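Local coordinates for hypothetical protein BACOVA_04980 (Bacteroides ovatus, PDB 3UFI) that is a putative cell-adhesion protein of the fimbrillin-like family and probably serves as a subunit of a pilus, at residues Val78-Gly82 against Ser83-Asn87. Sequence-based numbering, arbitrary orientation.
With SO4 (sulfate ion), chain D.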
loop_
_atom_site.group_PDB
_atom_site.type_symbol
_atom_site.label_atom_id
_atom_site.label_comp_id
_atom_site.label_asym_id
_atom_site.label_seq_id
_atom_site.Cartn_x
_atom_site.Cartn_y
_atom_site.Cartn_z
ATOM N N VAL A 78 -7.785 3.341 19.762
ATOM C CA VAL A 78 -7.025 2.143 20.118
ATOM C C VAL A 78 -7.951 0.901 20.153
ATOM O O VAL A 78 -9.130 1.005 20.501
ATOM C CB VAL A 78 -6.201 2.313 21.435
ATOM C CG1 VAL A 78 -7.058 2.154 22.690
ATOM C CG2 VAL A 78 -5.017 1.343 21.448
ATOM N N VAL A 79 -7.419 -0.251 19.770
ATOM C CA VAL A 79 -8.184 -1.498 19.834
ATOM C C VAL A 79 -8.050 -2.059 21.245
ATOM O O VAL A 79 -6.935 -2.273 21.744
ATOM C CB VAL A 79 -7.788 -2.524 18.730
ATOM C CG1 VAL A 79 -8.462 -3.892 18.957
ATOM C CG2 VAL A 79 -8.125 -1.963 17.341
ATOM N N ASN A 80 -9.206 -2.254 21.887
ATOM C CA ASN A 80 -9.328 -2.843 23.211
ATOM C C ASN A 80 -10.275 -4.021 23.169
ATOM O O ASN A 80 -11.484 -3.824 23.098
ATOM C CB ASN A 80 -9.820 -1.824 24.234
ATOM C CG ASN A 80 -8.875 -0.719 24.550
ATOM O OD1 ASN A 80 -7.659 -0.896 24.642
ATOM N ND2 ASN A 80 -9.431 0.449 24.762
ATOM N N GLU A 81 -9.743 -5.237 23.159
ATOM C CA GLU A 81 -10.570 -6.447 23.224
ATOM C C GLU A 81 -10.569 -6.880 24.663
ATOM O O GLU A 81 -9.509 -6.934 25.295
ATOM C CB GLU A 81 -10.078 -7.564 22.296
ATOM C CG GLU A 81 -10.353 -7.296 20.826
ATOM C CD GLU A 81 -9.580 -8.199 19.884
ATOM O OE1 GLU A 81 -9.949 -9.391 19.746
ATOM O OE2 GLU A 81 -8.576 -7.715 19.311
ATOM N N GLY A 82 -11.752 -7.108 25.203
ATOM C CA GLY A 82 -11.888 -7.467 26.607
ATOM C C GLY A 82 -11.717 -6.240 27.467
ATOM O O GLY A 82 -11.888 -5.119 26.980
ATOM N N SER A 83 -11.341 -6.441 28.740
ATOM C CA SER A 83 -11.173 -5.355 29.706
ATOM C C SER A 83 -9.745 -4.773 29.672
ATOM O O SER A 83 -9.058 -4.735 30.688
ATOM C CB SER A 83 -11.514 -5.855 31.113
ATOM O OG SER A 83 -12.811 -6.430 31.132
ATOM N N THR A 84 -9.303 -4.311 28.520
ATOM C CA THR A 84 -7.968 -3.729 28.422
ATOM C C THR A 84 -8.064 -2.248 28.131
ATOM O O THR A 84 -9.118 -1.760 27.715
ATOM C CB THR A 84 -7.133 -4.417 27.322
ATOM O OG1 THR A 84 -7.792 -4.246 26.075
ATOM C CG2 THR A 84 -6.885 -5.891 27.592
ATOM N N ASP A 85 -6.959 -1.541 28.348
ATOM C CA ASP A 85 -6.779 -0.148 27.956
ATOM C C ASP A 85 -5.408 -0.065 27.334
ATOM O O ASP A 85 -4.408 0.087 28.044
ATOM C CB ASP A 85 -6.975 0.853 29.100
ATOM C CG ASP A 85 -6.820 2.309 28.634
ATOM O OD1 ASP A 85 -6.582 2.534 27.411
ATOM O OD2 ASP A 85 -6.922 3.211 29.481
ATOM N N ASN A 86 -5.367 -0.193 26.003
ATOM C CA ASN A 86 -4.138 -0.252 25.228
ATOM C C ASN A 86 -3.634 1.099 24.739
ATOM O O ASN A 86 -2.631 1.143 24.015
ATOM C CB ASN A 86 -4.328 -1.197 24.043
ATOM C CG ASN A 86 -4.463 -2.632 24.476
ATOM O OD1 ASN A 86 -3.728 -3.103 25.334
ATOM N ND2 ASN A 86 -5.443 -3.337 23.940
ATOM N N ASN A 87 -4.271 2.192 25.169
ATOM C CA ASN A 87 -3.883 3.549 24.775
ATOM C C ASN A 87 -2.428 3.863 25.080
ATOM O O ASN A 87 -1.900 3.429 26.101
ATOM C CB ASN A 87 -4.758 4.605 25.473
ATOM C CG ASN A 87 -6.077 4.865 24.804
ATOM O OD1 ASN A 87 -6.152 5.372 23.673
ATOM N ND2 ASN A 87 -7.150 4.586 25.529
HETATM S S SO4 D . -10.607 4.757 24.381
HETATM O O1 SO4 D . -10.192 4.483 23.008
HETATM O O2 SO4 D . -9.934 5.980 24.841
HETATM O O3 SO4 D . -12.054 4.963 24.415
HETATM O O4 SO4 D . -10.259 3.627 25.258
HETATM O O HOH W 1 -7.936 5.495 21.589
HETATM O O HOH W 2 -7.025 -5.699 23.176
#
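Asn-80 and Asn-86 both carry CG beside the backbone N and opposite the carbonyl carbon (chi1 -68° and -69°), and, with the chain folded back on itself, the two side chains pass in opposite directions, the amide planes 46° apart. OD1 of Asn-80 takes the backbone N-H of Asn-86 at 2.8 Å, the donor tilted somewhat from the carbonyl plane. One residue back, ND2 of Asn-86 reaches Val-79 O at 2.9 Å in a nearly straight bond that lies in the carbonyl plane and in the amide's own plane, which fixes the rotation of the amide. An alanine in place of Asn-80 would probably leave the backbone N of Asn-86 without this acceptor and Asn-86 less firmly placed. Nearer the bend, Thr-84 OG1 bonds to Glu-81 O at 3.3 Å from above its carbonyl plane, and Ser-83 centres an inverse gamma turn, closed by a weak bond from Thr-84 N to Gly-82 O. At the open end, CG1 of Val-78 rests on the amide of Asn-87, 3.5 Å from OD1. Asp-85 OD1 accepts the backbone N-H of Asn-87, an Asx turn, and also a bond from Asn-87 ND2, while its OD2 pairs with Arg-89. Asn-87 ND2 also reaches a sulfate, probably from the crystallisation liquor. This surface hairpin-like loop leaves strand 75-78, where Val-78 packs on Ile-66 and Tyr-68 of strand 66-72, and leads on toward strand 95-102.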